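Long-range contacts in beta-fructofuranosidase (Bifidobacterium adolescentis, PDB 6NOB), which probably hydrolyses terminal beta-D-fructofuranosyl residues from sugars such as sucrose: residues Pro516-Tyr520 with Phe586-Asn590; Leu85-Val90 with Thr172-Val176; Gly557-Leu561 with Asp572-Gly576. All blocks are in the same frame, centred on the assembly; numbering follows the deposited sequence.

Contact 1: residues Pro516-Tyr520 with Phe586-Asn590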
loop_
_atom_site.group_PDB
_atom_site.type_symbol
_atom_site.label_atom_id
_atom_site.label_comp_id
_atom_site.label_asym_id
_atom_site.label_seq_id
_atom_site.Cartn_x
_atom_site.Cartn_y
_atom_site.Cartn_z
ATOM N N PRO A 516 21.988 -14.135 8.838
ATOM C CA PRO A 516 21.865 -13.577 10.194
ATOM C C PRO A 516 20.574 -12.784 10.334
ATOM O O PRO A 516 20.246 -11.953 9.484
ATOM C CB PRO A 516 23.099 -12.674 10.326
ATOM C CG PRO A 516 24.015 -13.081 9.205
ATOM C CD PRO A 516 23.124 -13.557 8.103
ATOM N N GLY A 517 19.842 -13.052 11.413
ATOM C CA GLY A 517 18.575 -12.386 11.643
ATOM C C GLY A 517 17.489 -12.706 10.643
ATOM O O GLY A 517 16.457 -12.029 10.636
ATOM N N ASN A 518 17.696 -13.719 9.797
ATOM C CA ASN A 518 16.731 -14.134 8.774
ATOM C C ASN A 518 16.328 -12.970 7.870
ATOM O O ASN A 518 15.167 -12.839 7.475
ATOM C CB ASN A 518 15.498 -14.787 9.401
ATOM C CG ASN A 518 14.906 -15.865 8.515
ATOM O OD1 ASN A 518 15.285 -15.995 7.349
ATOM N ND2 ASN A 518 13.980 -16.649 9.062
ATOM N N ALA A 519 17.296 -12.122 7.535
ATOM C CA ALA A 519 17.086 -11.019 6.603
ATOM C C ALA A 519 18.294 -10.953 5.686
ATOM O O ALA A 519 19.403 -10.668 6.146
ATOM C CB ALA A 519 16.891 -9.692 7.343
ATOM N N TYR A 520 18.087 -11.216 4.397
ATOM C CA TYR A 520 19.206 -11.329 3.472
ATOM C C TYR A 520 18.782 -10.910 2.072
ATOM O O TYR A 520 17.596 -10.771 1.764
ATOM C CB TYR A 520 19.762 -12.758 3.443
ATOM C CG TYR A 520 18.796 -13.786 2.888
ATOM C CD1 TYR A 520 17.877 -14.420 3.715
ATOM C CD2 TYR A 520 18.806 -14.124 1.540
ATOM C CE1 TYR A 520 16.995 -15.363 3.217
ATOM C CE2 TYR A 520 17.926 -15.061 1.031
ATOM C CZ TYR A 520 17.025 -15.679 1.875
ATOM O OH TYR A 520 16.148 -16.615 1.374
ATOM N N PHE A 586 14.920 -10.785 -2.121
ATOM C CA PHE A 586 14.936 -10.026 -0.873
ATOM C C PHE A 586 14.015 -10.746 0.106
ATOM O O PHE A 586 12.797 -10.789 -0.105
ATOM C CB PHE A 586 14.459 -8.586 -1.070
ATOM C CG PHE A 586 15.355 -7.737 -1.932
ATOM C CD1 PHE A 586 15.296 -7.817 -3.313
ATOM C CD2 PHE A 586 16.224 -6.824 -1.357
ATOM C CE1 PHE A 586 16.104 -7.022 -4.106
ATOM C CE2 PHE A 586 17.038 -6.027 -2.144
ATOM C CZ PHE A 586 16.977 -6.127 -3.522
ATOM N N PHE A 587 14.581 -11.309 1.171
ATOM C CA PHE A 587 13.782 -11.871 2.254
ATOM C C PHE A 587 14.058 -11.091 3.529
ATOM O O PHE A 587 15.205 -11.025 3.984
ATOM C CB PHE A 587 14.065 -13.356 2.478
ATOM C CG PHE A 587 13.182 -13.966 3.525
ATOM C CD1 PHE A 587 11.861 -14.268 3.238
ATOM C CD2 PHE A 587 13.655 -14.197 4.808
ATOM C CE1 PHE A 587 11.033 -14.812 4.201
ATOM C CE2 PHE A 587 12.831 -14.740 5.776
ATOM C CZ PHE A 587 11.517 -15.046 5.472
ATOM N N ASP A 588 13.001 -10.526 4.116
ATOM C CA ASP A 588 13.112 -9.605 5.243
ATOM C C ASP A 588 12.257 -10.135 6.400
ATOM O O ASP A 588 11.177 -9.612 6.685
ATOM C CB ASP A 588 12.699 -8.192 4.824
ATOM C CG ASP A 588 12.884 -7.171 5.928
ATOM O OD1 ASP A 588 13.655 -7.439 6.875
ATOM O OD2 ASP A 588 12.258 -6.094 5.842
ATOM N N ARG A 589 12.749 -11.196 7.047
ATOM C CA ARG A 589 12.167 -11.770 8.259
ATOM C C ARG A 589 10.797 -12.405 8.034
ATOM O O ARG A 589 10.606 -13.587 8.346
ATOM C CB ARG A 589 12.088 -10.708 9.362
ATOM C CG ARG A 589 13.447 -10.339 9.944
ATOM C CD ARG A 589 13.435 -8.950 10.559
ATOM N NE ARG A 589 12.575 -8.879 11.736
ATOM C CZ ARG A 589 12.973 -9.168 12.971
ATOM N NH1 ARG A 589 14.224 -9.551 13.194
ATOM N NH2 ARG A 589 12.123 -9.073 13.984
ATOM N N ASN A 590 9.830 -11.646 7.508
ATOM C CA ASN A 590 8.490 -12.197 7.332
ATOM C C ASN A 590 7.868 -11.829 5.987
ATOM O O ASN A 590 6.637 -11.825 5.870
ATOM C CB ASN A 590 7.558 -11.752 8.469
ATOM C CG ASN A 590 7.346 -10.247 8.506
ATOM O OD1 ASN A 590 7.929 -9.499 7.719
ATOM N ND2 ASN A 590 6.500 -9.796 9.426
HETATM O O HOH W 1 16.524 -9.615 11.472
#

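Contact 2: residues Leu85-Val90 with Thr172-Val176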
loop_
_atom_site.group_PDB
_atom_site.type_symbol
_atom_site.label_atom_id
_atom_site.label_comp_id
_atom_site.label_asym_id
_atom_site.label_seq_id
_atom_site.Cartn_x
_atom_site.Cartn_y
_atom_site.Cartn_z
ATOM N N LEU A 85 9.639 19.587 12.527
ATOM C CA LEU A 85 8.870 18.350 12.597
ATOM C C LEU A 85 9.176 17.428 11.424
ATOM O O LEU A 85 9.190 16.202 11.585
ATOM C CB LEU A 85 7.379 18.683 12.649
ATOM C CG LEU A 85 6.386 17.603 13.068
ATOM C CD1 LEU A 85 6.869 16.886 14.316
ATOM C CD2 LEU A 85 5.024 18.234 13.301
ATOM N N LEU A 86 9.438 17.997 10.243
ATOM C CA LEU A 86 9.728 17.185 9.066
ATOM C C LEU A 86 11.003 16.370 9.234
ATOM O O LEU A 86 11.133 15.291 8.644
ATOM C CB LEU A 86 9.853 18.078 7.834
ATOM C CG LEU A 86 8.596 18.392 7.037
ATOM C CD1 LEU A 86 8.970 19.310 5.888
ATOM C CD2 LEU A 86 7.946 17.118 6.525
ATOM N N ASP A 87 11.960 16.873 10.012
ATOM C CA ASP A 87 13.226 16.179 10.205
ATOM C C ASP A 87 13.235 15.307 11.451
ATOM O O ASP A 87 13.849 14.233 11.443
ATOM C CB ASP A 87 14.374 17.189 10.284
ATOM C CG ASP A 87 14.526 17.999 9.011
ATOM O OD1 ASP A 87 14.480 17.403 7.912
ATOM O OD2 ASP A 87 14.690 19.234 9.111
ATOM N N ASN A 88 12.573 15.741 12.521
ATOM C CA ASN A 88 12.558 14.970 13.756
ATOM C C ASN A 88 11.401 13.991 13.823
ATOM O O ASN A 88 11.553 12.904 14.392
ATOM C CB ASN A 88 12.494 15.905 14.962
ATOM C CG ASN A 88 13.708 16.784 15.070
ATOM O OD1 ASN A 88 14.797 16.313 15.396
ATOM N ND2 ASN A 88 13.536 18.070 14.791
ATOM N N GLY A 89 10.253 14.352 13.261
ATOM C CA GLY A 89 9.087 13.496 13.309
ATOM C C GLY A 89 8.468 13.443 14.694
ATOM O O GLY A 89 8.908 14.093 15.642
ATOM N N VAL A 90 7.412 12.639 14.797
ATOM C CA VAL A 90 6.709 12.441 16.059
ATOM C C VAL A 90 7.420 11.356 16.856
ATOM O O VAL A 90 8.253 10.617 16.317
ATOM C CB VAL A 90 5.230 12.072 15.828
ATOM C CG1 VAL A 90 4.510 13.188 15.081
ATOM C CG2 VAL A 90 5.117 10.752 15.079
ATOM N N THR A 172 10.655 8.734 8.389
ATOM C CA THR A 172 10.410 9.537 9.578
ATOM C C THR A 172 8.907 9.733 9.731
ATOM O O THR A 172 8.242 10.191 8.796
ATOM C CB THR A 172 11.119 10.892 9.478
ATOM O OG1 THR A 172 12.539 10.700 9.518
ATOM C CG2 THR A 172 10.703 11.801 10.621
ATOM N N HIS A 173 8.378 9.385 10.903
ATOM C CA HIS A 173 6.936 9.400 11.128
ATOM C C HIS A 173 6.429 10.811 11.394
ATOM O O HIS A 173 7.038 11.573 12.147
ATOM C CB HIS A 173 6.573 8.500 12.306
ATOM C CG HIS A 173 6.814 7.045 12.054
ATOM N ND1 HIS A 173 5.947 6.262 11.322
ATOM C CD2 HIS A 173 7.820 6.228 12.445
ATOM C CE1 HIS A 173 6.411 5.026 11.270
ATOM N NE2 HIS A 173 7.545 4.977 11.947
ATOM N N LEU A 174 5.288 11.143 10.792
ATOM C CA LEU A 174 4.669 12.459 10.905
ATOM C C LEU A 174 3.298 12.332 11.568
ATOM O O LEU A 174 2.825 11.208 11.774
ATOM C CB LEU A 174 4.568 13.099 9.518
ATOM C CG LEU A 174 5.916 13.532 8.941
ATOM C CD1 LEU A 174 5.737 14.178 7.578
ATOM C CD2 LEU A 174 6.633 14.474 9.904
ATOM N N PRO A 175 2.637 13.429 11.941
ATOM C CA PRO A 175 1.311 13.307 12.561
ATOM C C PRO A 175 0.266 12.780 11.589
ATOM O O PRO A 175 0.411 12.851 10.365
ATOM C CB PRO A 175 0.981 14.743 12.989
ATOM C CG PRO A 175 2.292 15.423 13.077
ATOM C CD PRO A 175 3.128 14.818 11.996
ATOM N N VAL A 176 -0.813 12.242 12.168
ATOM C CA VAL A 176 -1.942 11.772 11.373
ATOM C C VAL A 176 -2.475 12.919 10.529
ATOM O O VAL A 176 -2.682 14.035 11.021
ATOM C CB VAL A 176 -3.028 11.182 12.285
ATOM C CG1 VAL A 176 -4.331 10.997 11.521
ATOM C CG2 VAL A 176 -2.559 9.859 12.868
#

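Contact 3: residues Gly557-Leu561 with Asp572-Gly576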
loop_
_atom_site.group_PDB
_atom_site.type_symbol
_atom_site.label_atom_id
_atom_site.label_comp_id
_atom_site.label_asym_id
_atom_site.label_seq_id
_atom_site.Cartn_x
_atom_site.Cartn_y
_atom_site.Cartn_z
ATOM N N GLY A 557 10.624 -26.242 -17.017
ATOM C CA GLY A 557 10.575 -24.915 -17.591
ATOM C C GLY A 557 9.684 -23.921 -16.882
ATOM O O GLY A 557 9.724 -22.731 -17.222
ATOM N N VAL A 558 8.883 -24.353 -15.914
ATOM C CA VAL A 558 7.965 -23.470 -15.203
ATOM C C VAL A 558 8.586 -23.120 -13.859
ATOM O O VAL A 558 8.902 -24.010 -13.061
ATOM C CB VAL A 558 6.586 -24.122 -15.019
ATOM C CG1 VAL A 558 5.653 -23.181 -14.268
ATOM C CG2 VAL A 558 6.000 -24.504 -16.370
ATOM N N THR A 559 8.764 -21.826 -13.611
ATOM C CA THR A 559 9.312 -21.326 -12.358
ATOM C C THR A 559 8.183 -20.748 -11.517
ATOM O O THR A 559 7.371 -19.963 -12.018
ATOM C CB THR A 559 10.379 -20.256 -12.606
ATOM O OG1 THR A 559 11.358 -20.750 -13.530
ATOM C CG2 THR A 559 11.065 -19.872 -11.306
ATOM N N ARG A 560 8.137 -21.127 -10.242
ATOM C CA ARG A 560 7.068 -20.662 -9.375
ATOM C C ARG A 560 7.560 -20.578 -7.939
ATOM O O ARG A 560 8.487 -21.287 -7.539
ATOM C CB ARG A 560 5.838 -21.580 -9.450
ATOM C CG ARG A 560 6.163 -23.058 -9.401
ATOM C CD ARG A 560 4.918 -23.902 -9.173
ATOM N NE ARG A 560 4.078 -24.006 -10.363
ATOM C CZ ARG A 560 4.306 -24.842 -11.372
ATOM N NH1 ARG A 560 5.358 -25.649 -11.345
ATOM N NH2 ARG A 560 3.481 -24.869 -12.411
ATOM N N LEU A 561 6.935 -19.687 -7.176
ATOM C CA LEU A 561 7.084 -19.689 -5.730
ATOM C C LEU A 561 6.187 -20.764 -5.131
ATOM O O LEU A 561 5.101 -21.049 -5.644
ATOM C CB LEU A 561 6.723 -18.323 -5.143
ATOM C CG LEU A 561 7.782 -17.220 -5.201
ATOM C CD1 LEU A 561 7.167 -15.876 -4.831
ATOM C CD2 LEU A 561 8.961 -17.544 -4.294
ATOM N N ASP A 572 -0.901 -21.759 -7.374
ATOM C CA ASP A 572 0.183 -21.912 -8.344
ATOM C C ASP A 572 0.795 -20.540 -8.610
ATOM O O ASP A 572 0.296 -19.775 -9.436
ATOM C CB ASP A 572 -0.351 -22.548 -9.623
ATOM C CG ASP A 572 0.731 -22.801 -10.659
ATOM O OD1 ASP A 572 1.926 -22.665 -10.332
ATOM O OD2 ASP A 572 0.376 -23.141 -11.811
ATOM N N PHE A 573 1.892 -20.223 -7.921
ATOM C CA PHE A 573 2.545 -18.921 -8.079
ATOM C C PHE A 573 3.473 -18.931 -9.297
ATOM O O PHE A 573 4.678 -18.707 -9.208
ATOM C CB PHE A 573 3.294 -18.546 -6.807
ATOM C CG PHE A 573 2.408 -18.426 -5.602
ATOM C CD1 PHE A 573 1.545 -17.349 -5.461
ATOM C CD2 PHE A 573 2.435 -19.390 -4.612
ATOM C CE1 PHE A 573 0.725 -17.238 -4.349
ATOM C CE2 PHE A 573 1.623 -19.286 -3.499
ATOM C CZ PHE A 573 0.765 -18.210 -3.367
ATOM N N ASP A 574 2.870 -19.197 -10.456
ATOM C CA ASP A 574 3.603 -19.234 -11.716
ATOM C C ASP A 574 4.201 -17.868 -12.027
ATOM O O ASP A 574 3.492 -16.857 -12.055
ATOM C CB ASP A 574 2.663 -19.674 -12.841
ATOM C CG ASP A 574 3.395 -20.039 -14.122
ATOM O OD1 ASP A 574 4.518 -19.544 -14.350
ATOM O OD2 ASP A 574 2.832 -20.825 -14.913
ATOM N N SER A 575 5.515 -17.841 -12.279
ATOM C CA SER A 575 6.181 -16.575 -12.579
ATOM C C SER A 575 5.681 -15.967 -13.882
ATOM O O SER A 575 5.764 -14.748 -14.068
ATOM C CB SER A 575 7.698 -16.772 -12.633
ATOM O OG SER A 575 8.106 -17.308 -13.880
ATOM N N GLY A 576 5.167 -16.791 -14.794
ATOM C CA GLY A 576 4.616 -16.297 -16.037
ATOM C C GLY A 576 5.620 -16.024 -17.133
ATOM O O GLY A 576 5.250 -15.441 -18.159
HETATM O O HOH W 2 7.241 -19.818 -15.003
HETATM O O HOH W 3 2.995 -22.557 -6.130
#

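Contact 1: residues Pro516-Tyr520 with Phe586-Asn590
The rings of Tyr520 and Phe587 meet obliquely, their planes 37° apart; Phe587 CB lies 3.6 Å from Tyr520 CE1 and makes an off-centre CH-pi contact with the Tyr520 ring. The Phe587 ring, whose CG is turned away from its own backbone N (chi1 -176°), also meets Asn518 OD1, 3.2 Å from Phe587 CE2; amide and ring planes differ by 46°. The edge of the Arg589 guanidinium holds a water in its plane, which accepts from NH1 and donates to the carbonyl O of Gly517 at 2.6 Å. Asn518 ND2, Tyr520 OH and Arg589 NE hydrogen-bond to the carbonyl O atoms of Ala610, Leu536 and Arg117 in turn.

Beneath the rings the backbones pair, Tyr520 N to Phe587 O at 2.9 Å and Phe587 N to Tyr520 O at 3.1 Å; Arg589 N then reaches Asn518 O at 3.0 Å. On the other face, Ala519 and Asp588 form a non-hydrogen-bonded pair, CA to CA 4.4 Å, where the lone methyl, Ala519 CB 4.0 Å from Asp588 OD1, leaves room for a carboxylate that takes bonds from Gly119, Ala120 and His121. This is antiparallel pairing of strands 519-526 and 582-588 in one sheet of the C-terminal beta-sandwich characteristic of family 32.

Contact 2: residues Leu85-Val90 with Thr172-Val176
Val90 overlaps the ring of Pro175, its CG1 lying 3.7 Å from Pro175 CG, while the Val90 and His173 side chains cross at about a right angle, CG2 of Val90 3.9 Å from His173 CB. A chi1 of -61° puts CG1 opposite the carbonyl carbon, against Pro175, and CG2 between backbone N and carbonyl carbon, against His173. The contact packs the short helix 85-88, which follows strand 72-80, and the turn after it against strand 172-173 and the residues that follow, at a sheet edge in the catalytic five-bladed beta-propeller of family 32. With an alanine in place of Val90 both methyls are gone, which is likely to uncover the Pro175 ring and His173 CB and open a gap between the helix turn and the strand's continuation.

Val90 N donates to His173 O at 2.9 Å from a position tilted 31° off the carbonyl plane. Just before it, Gly89 leaves the helix with positive phi, so near that a CB would collide with Thr172 CG2 and His173 O, hence no side chain. The imidazole of His173 leads elsewhere, to the rings of Phe122, Phe125 and Trp636. The leucines, apolar and branched, extend the contact: Leu85 meets Pro175 tip to tip, CD2 to CG at 3.9 Å, and Leu86 CD2 meets Leu174 CD1 at 3.8 Å. The other branch of Leu174, CD2, lies against the carbonyl O of Leu85 at 3.5 Å.

Contact 3: residues Gly557-Leu561 with Asp572-Gly576
A beta hairpin formed by strands 558-564 and 573-574 closes one margin of a sheet in the C-terminal sandwich, and a salt bridge on one of its faces joins the two arms: Arg560 NE donates to Asp572 OD1 at a short 2.5 Å. The acceptor lies at the edge of the guanidinium, in its plane, and is met on its syn side, 32° out of the carboxylate plane. Arg560 gets there with CG between the backbone N and the carbonyl carbon (chi1 45°) and a bend at chi3, which also brings one guanidinium face over CG1 of Val558.

Beyond Asp574, Ser575 N donates to Thr559 O at 2.8 Å in a nearly straight bond. Asp574 OD1 accepts from Gly576 N at 2.9 Å, an Asx turn, and Gly576 has backbone angles at which a side chain would be jammed against the preceding carbonyl. A water bridges Thr559 N, Asp574 OD1 and Ser575 OG. Toward the other end the pairing is loose, Leu561 N to Phe573 O being long and bent at 3.2 Å, and Phe573 sits at the centre of an inverse gamma turn. Its ring presents an edge to the carbonyl O of Leu561, CD2 at 3.3 Å, while the apolar Leu561 and Phe573 touch through their CB atoms at 3.8 Å on the face away from the charges.

Asp574 OD2 is 4.8 Å from Arg560 NH2, not in contact, but the arginine's charge is likely to favour the ionised form of both aspartates.

How the contacts relate
Followed from the N terminus, contact 2 closes first, bringing Leu85-Val90, just after strand 72-80, against Thr172-Val176 and so binding the N-terminal sheets to the propeller. Most of the propeller then follows before contact 1 opens at Pro516. Contact 3, a local hairpin, opens and closes within the span between the two segments of contact 1, and strand 573-574 leads directly to strand 582-588. Contact 1 closes when Phe586-Asn590 returns alongside Pro516-Tyr520, joining neighbouring strands of one sandwich sheet. No loops cross. Contacts 1 and 3 lie on different sheets of the sandwich, their centres about 22 Å apart, whereas contacts 2 and 3 lie on opposite sides of the chain's centre.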